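Local atomic coordinates of scyllo-inositol 2-dehydrogenase (NADP(+)) IolW (Bacillus subtilis subsp. subtilis, PDB entry 3GDO), a protein that catalyses the reversible NADPH-dependent reduction of scyllo-inosose to scyllo-inositol and cannot use NADH in its place. Residues N235-Q240 with S247-G252; E277-L282 with T294-N299. All blocks are in the same frame, centred on the assembly; numbering follows the deposited sequence.

Contact 1: N235-Q240 with S247-G252; sequences NGPRYQ and SFIKYG
Y239 and K250 form an antiparallel hydrogen-bonded pair, Y239 N to K250 O at 3.1 Å and K250 N to Y239 O at 3.0 Å, and because R238 also faces K250 the register slips by one residue in a classic beta bulge. The extra R238 N also reaches K250 O, at 2.8 Å, but that bond is bent to 121° and weak. Beyond the bulge, water 1 takes over, donating to G236 O and accepting from G252 N.

The ring of Y251 carries the apolar side of the contact. With CG anti to the carbonyl carbon (chi1 -65°), it lies alongside P237, whose N sits 3.5 Å above the ring plane, displaced toward the rim, and whose CD is 3.7 Å from Y251 CZ. Y251 OH hydrogen-bonds Y251 OH of the second subunit, and P237 packs against P237 of that subunit. Replacing this ring by an alanine is likely to open a gap beside P237 and lose the hydroxyl pair that joins the subunits. P237 CB also meets I249 CG2 at 3.7 Å, while I249 CD1 packs on Q240 CB.

On the face carrying Y239 and K250, Y239 bonds Q185 through its hydroxyl and, like F248, leans on helix 129-139. Strand 146-152 flanks strand 239-243, and strand 280-286 flanks strand 246-250.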
loop_
_atom_site.group_PDB
_atom_site.type_symbol
_atom_site.label_atom_id
_atom_site.label_comp_id
_atom_site.label_asym_id
_atom_site.label_seq_id
_atom_site.Cartn_x
_atom_site.Cartn_y
_atom_site.Cartn_z
ATOM N N ASN B 235 11.914 -3.143 -3.054
ATOM C CA ASN B 235 11.018 -2.342 -2.234
ATOM C C ASN B 235 10.409 -1.221 -3.051
ATOM O O ASN B 235 11.067 -0.599 -3.897
ATOM C CB ASN B 235 11.759 -1.735 -1.014
ATOM C CG ASN B 235 12.441 -2.798 -0.128
ATOM O OD1 ASN B 235 11.848 -3.815 0.197
ATOM N ND2 ASN B 235 13.719 -2.566 0.235
ATOM N N GLY B 236 9.168 -0.907 -2.783
ATOM C CA GLY B 236 8.642 0.332 -3.327
ATOM C C GLY B 236 9.066 1.440 -2.383
ATOM O O GLY B 236 9.962 1.252 -1.575
ATOM N N PRO B 237 8.423 2.600 -2.460
ATOM C CA PRO B 237 8.722 3.619 -1.461
ATOM C C PRO B 237 8.480 3.144 -0.001
ATOM O O PRO B 237 7.543 2.346 0.283
ATOM C CB PRO B 237 7.720 4.706 -1.766
ATOM C CG PRO B 237 7.037 4.338 -3.040
ATOM C CD PRO B 237 7.339 2.971 -3.381
ATOM N N ARG B 238 9.372 3.571 0.883
ATOM C CA ARG B 238 9.226 3.389 2.345
ATOM C C ARG B 238 8.044 4.244 2.825
ATOM O O ARG B 238 7.153 3.738 3.518
ATOM C CB ARG B 238 10.507 3.761 3.088
ATOM C CG ARG B 238 10.367 3.630 4.631
ATOM C CD ARG B 238 11.721 3.598 5.330
ATOM N NE ARG B 238 11.622 3.627 6.808
ATOM C CZ ARG B 238 11.709 2.562 7.614
ATOM N NH1 ARG B 238 11.841 1.318 7.109
ATOM N NH2 ARG B 238 11.658 2.737 8.945
ATOM N N TYR B 239 8.025 5.512 2.426
ATOM C CA TYR B 239 6.939 6.458 2.766
ATOM C C TYR B 239 6.194 6.981 1.559
ATOM O O TYR B 239 6.790 7.425 0.585
ATOM C CB TYR B 239 7.451 7.696 3.558
ATOM C CG TYR B 239 8.155 7.313 4.847
ATOM C CD1 TYR B 239 7.419 7.108 6.025
ATOM C CD2 TYR B 239 9.519 7.090 4.873
ATOM C CE1 TYR B 239 8.039 6.724 7.204
ATOM C CE2 TYR B 239 10.148 6.689 6.049
ATOM C CZ TYR B 239 9.392 6.500 7.208
ATOM O OH TYR B 239 10.002 6.092 8.382
ATOM N N GLN B 240 4.879 6.986 1.675
ATOM C CA GLN B 240 4.023 7.720 0.774
ATOM C C GLN B 240 3.029 8.452 1.638
ATOM O O GLN B 240 2.141 7.831 2.308
ATOM C CB GLN B 240 3.284 6.775 -0.206
ATOM C CG GLN B 240 4.217 5.921 -1.075
ATOM C CD GLN B 240 3.490 4.817 -1.865
ATOM O OE1 GLN B 240 2.738 5.085 -2.791
ATOM N NE2 GLN B 240 3.756 3.563 -1.503
ATOM N N SER B 247 2.326 15.870 -1.419
ATOM C CA SER B 247 2.651 14.456 -1.251
ATOM C C SER B 247 4.154 14.357 -1.058
ATOM O O SER B 247 4.938 15.074 -1.752
ATOM C CB SER B 247 2.334 13.681 -2.525
ATOM O OG SER B 247 0.961 13.435 -2.691
ATOM N N PHE B 248 4.567 13.482 -0.146
ATOM C CA PHE B 248 5.990 13.173 0.048
ATOM C C PHE B 248 6.181 11.700 -0.223
ATOM O O PHE B 248 5.502 10.861 0.392
ATOM C CB PHE B 248 6.439 13.534 1.471
ATOM C CG PHE B 248 7.942 13.489 1.680
ATOM C CD1 PHE B 248 8.789 14.324 0.943
ATOM C CD2 PHE B 248 8.503 12.622 2.628
ATOM C CE1 PHE B 248 10.170 14.293 1.124
ATOM C CE2 PHE B 248 9.880 12.570 2.830
ATOM C CZ PHE B 248 10.733 13.415 2.075
ATOM N N ILE B 249 7.051 11.365 -1.177
ATOM C CA ILE B 249 7.288 9.945 -1.532
ATOM C C ILE B 249 8.758 9.697 -1.422
ATOM O O ILE B 249 9.549 10.434 -2.022
ATOM C CB ILE B 249 6.904 9.571 -2.965
ATOM C CG1 ILE B 249 5.466 10.001 -3.348
ATOM C CG2 ILE B 249 7.192 8.061 -3.217
ATOM C CD1 ILE B 249 4.413 9.408 -2.553
ATOM N N LYS B 250 9.154 8.685 -0.654
ATOM C CA LYS B 250 10.583 8.462 -0.438
ATOM C C LYS B 250 10.944 6.992 -0.342
ATOM O O LYS B 250 10.223 6.213 0.322
ATOM C CB LYS B 250 11.042 9.196 0.841
ATOM C CG LYS B 250 12.561 9.072 1.076
ATOM C CD LYS B 250 13.042 9.901 2.311
ATOM C CE LYS B 250 14.567 9.830 2.462
ATOM N NZ LYS B 250 15.140 8.388 2.281
ATOM N N TYR B 251 12.065 6.634 -0.964
ATOM C CA TYR B 251 12.652 5.293 -0.860
ATOM C C TYR B 251 13.834 5.260 0.132
ATOM O O TYR B 251 14.422 6.282 0.446
ATOM C CB TYR B 251 13.181 4.815 -2.217
ATOM C CG TYR B 251 12.153 4.590 -3.321
ATOM C CD1 TYR B 251 11.905 3.291 -3.797
ATOM C CD2 TYR B 251 11.446 5.658 -3.874
ATOM C CE1 TYR B 251 10.974 3.036 -4.807
ATOM C CE2 TYR B 251 10.498 5.437 -4.920
ATOM C CZ TYR B 251 10.283 4.111 -5.372
ATOM O OH TYR B 251 9.404 3.857 -6.375
ATOM N N GLY B 252 14.197 4.069 0.582
ATOM C CA GLY B 252 15.504 3.880 1.232
ATOM C C GLY B 252 15.298 3.715 2.740
ATOM O O GLY B 252 14.169 3.831 3.261
HETATM O O HOH W 1 12.247 1.860 -0.350
#

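Contact 2: E277-L282 with T294-N299; sequences EFYGKL and TIPSVN
At the open end of the beta hairpin of strands 280-286 and 289-295, the ring of Y279 is laid against the chain that leaves the second strand. P296 CA sits over one face in a CH-pi contact, 3.6 Å from the Y279 ring centroid and 16° off its normal. S297 N lies over that same face, offset toward the rim, and P296 CB adds a contact with Y279 CE2 at 3.7 Å. T294 CG2 meets the ring in its plane, at the edge, and approaches Y279 CB to 3.6 Å; it is turned that way because CG2, not OG1, stands anti to the backbone N.

In the hairpin itself, an antiparallel pair at the edge of the mixed sheet, I295 N donates to G280 O at 2.9 Å and 174°, almost straight. K281 and T294 follow as a non-hydrogen-bonded pair. On the return side of the G280 and I295 pair, water 2 stands between the two chains: it accepts from G280 N at 2.8 Å and donates to I295 O and S297 OG. That serine hydroxyl is bound to D274 as well. L282 CB packs on I295 CG1 at 3.8 Å, and both side chains also touch F248 on strand 246-250.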
loop_
_atom_site.group_PDB
_atom_site.type_symbol
_atom_site.label_atom_id
_atom_site.label_comp_id
_atom_site.label_asym_id
_atom_site.label_seq_id
_atom_site.Cartn_x
_atom_site.Cartn_y
_atom_site.Cartn_z
ATOM N N GLU B 277 20.616 9.826 -4.003
ATOM C CA GLU B 277 19.698 9.095 -4.873
ATOM C C GLU B 277 18.417 8.771 -4.124
ATOM O O GLU B 277 17.387 8.526 -4.749
ATOM C CB GLU B 277 20.320 7.824 -5.478
ATOM C CG GLU B 277 21.538 7.198 -4.711
ATOM C CD GLU B 277 22.892 7.930 -4.965
ATOM O OE1 GLU B 277 23.951 7.421 -4.522
ATOM O OE2 GLU B 277 22.913 9.010 -5.605
ATOM N N PHE B 278 18.471 8.817 -2.788
ATOM C CA PHE B 278 17.346 8.353 -1.965
ATOM C C PHE B 278 16.584 9.473 -1.317
ATOM O O PHE B 278 15.654 9.213 -0.552
ATOM C CB PHE B 278 17.832 7.354 -0.908
ATOM C CG PHE B 278 18.214 6.006 -1.489
ATOM C CD1 PHE B 278 17.239 5.089 -1.851
ATOM C CD2 PHE B 278 19.542 5.665 -1.684
ATOM C CE1 PHE B 278 17.587 3.834 -2.395
ATOM C CE2 PHE B 278 19.904 4.420 -2.236
ATOM C CZ PHE B 278 18.922 3.501 -2.582
ATOM N N TYR B 279 16.975 10.722 -1.612
ATOM C CA TYR B 279 16.284 11.884 -1.060
ATOM C C TYR B 279 14.823 11.789 -1.503
ATOM O O TYR B 279 14.548 11.360 -2.644
ATOM C CB TYR B 279 16.885 13.211 -1.576
ATOM C CG TYR B 279 18.296 13.599 -1.097
ATOM C CD1 TYR B 279 18.962 12.883 -0.076
ATOM C CD2 TYR B 279 18.942 14.729 -1.644
ATOM C CE1 TYR B 279 20.247 13.270 0.369
ATOM C CE2 TYR B 279 20.224 15.129 -1.216
ATOM C CZ TYR B 279 20.867 14.390 -0.215
ATOM O OH TYR B 279 22.111 14.774 0.201
ATOM N N GLY B 280 13.902 12.158 -0.613
ATOM C CA GLY B 280 12.485 12.132 -0.926
ATOM C C GLY B 280 12.060 13.191 -1.941
ATOM O O GLY B 280 12.712 14.225 -2.073
ATOM N N LYS B 281 10.971 12.924 -2.661
ATOM C CA LYS B 281 10.343 13.927 -3.525
ATOM C C LYS B 281 9.068 14.468 -2.920
ATOM O O LYS B 281 8.153 13.702 -2.555
ATOM C CB LYS B 281 10.083 13.369 -4.932
ATOM C CG LYS B 281 11.354 12.806 -5.535
ATOM C CD LYS B 281 11.229 12.378 -6.988
ATOM C CE LYS B 281 12.644 12.190 -7.574
ATOM N NZ LYS B 281 12.629 11.649 -8.969
ATOM N N LEU B 282 9.027 15.794 -2.808
ATOM C CA LEU B 282 7.852 16.509 -2.358
ATOM C C LEU B 282 7.191 17.143 -3.571
ATOM O O LEU B 282 7.826 17.897 -4.318
ATOM C CB LEU B 282 8.217 17.608 -1.338
ATOM C CG LEU B 282 7.070 18.427 -0.739
ATOM C CD1 LEU B 282 6.337 17.663 0.357
ATOM C CD2 LEU B 282 7.582 19.757 -0.190
ATOM N N THR B 294 13.129 17.779 -4.901
ATOM C CA THR B 294 13.929 16.795 -4.180
ATOM C C THR B 294 14.367 17.398 -2.836
ATOM O O THR B 294 15.016 18.445 -2.823
ATOM C CB THR B 294 15.125 16.336 -5.049
ATOM O OG1 THR B 294 14.622 15.594 -6.154
ATOM C CG2 THR B 294 16.061 15.435 -4.309
ATOM N N ILE B 295 13.999 16.754 -1.717
ATOM C CA ILE B 295 14.311 17.263 -0.364
ATOM C C ILE B 295 15.534 16.557 0.246
ATOM O O ILE B 295 15.468 15.352 0.544
ATOM C CB ILE B 295 13.114 17.117 0.609
ATOM C CG1 ILE B 295 11.811 17.639 -0.017
ATOM C CG2 ILE B 295 13.404 17.803 1.946
ATOM C CD1 ILE B 295 11.763 19.153 -0.257
ATOM N N PRO B 296 16.667 17.287 0.418
ATOM C CA PRO B 296 17.817 16.624 1.060
ATOM C C PRO B 296 17.433 16.221 2.489
ATOM O O PRO B 296 16.842 17.011 3.210
ATOM C CB PRO B 296 18.933 17.706 1.031
ATOM C CG PRO B 296 18.460 18.724 -0.022
ATOM C CD PRO B 296 16.949 18.705 0.097
ATOM N N SER B 297 17.701 14.972 2.863
ATOM C CA SER B 297 17.252 14.450 4.154
ATOM C C SER B 297 18.012 15.102 5.321
ATOM O O SER B 297 19.206 15.326 5.213
ATOM C CB SER B 297 17.451 12.929 4.194
ATOM O OG SER B 297 16.919 12.290 3.040
ATOM N N VAL B 298 17.326 15.413 6.417
ATOM C CA VAL B 298 17.993 15.775 7.692
ATOM C C VAL B 298 18.860 14.576 8.095
ATOM O O VAL B 298 18.426 13.436 7.929
ATOM C CB VAL B 298 16.962 16.018 8.806
ATOM C CG1 VAL B 298 17.648 16.301 10.159
ATOM C CG2 VAL B 298 16.033 17.160 8.430
ATOM N N ASN B 299 20.075 14.815 8.576
ATOM C CA ASN B 299 20.952 13.741 9.041
ATOM C C ASN B 299 20.294 12.938 10.167
ATOM O O ASN B 299 19.647 13.503 11.008
ATOM C CB ASN B 299 22.333 14.291 9.473
ATOM C CG ASN B 299 23.211 14.689 8.269
ATOM O OD1 ASN B 299 22.699 15.203 7.280
ATOM N ND2 ASN B 299 24.520 14.442 8.349
HETATM O O HOH W 2 14.542 13.262 1.897
#

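How the contacts relate
Both contacts belong to the C-terminal alpha/beta domain of this Gfo/Idh/MocA enzyme and come in series along the chain: contact 1 closes before contact 2 opens. Each joins the two strands of its own hairpin, and their centres are 10 Å apart. Strands 246-250 and 280-286 are neighbours in the mixed sheet, where I249 N probably bonds K281 O at 2.9 Å, so two successive hairpins run on as one sheet. K250 NZ spans the two contacts, hydrogen-bonding F278 O and forming a salt bridge with D274, and helix 129-139 covers side chains from both. Contact 1 meets the second subunit; the segments of contact 2 touch no other chain of the assembly and include part of strand 289-295, outermost within this chain.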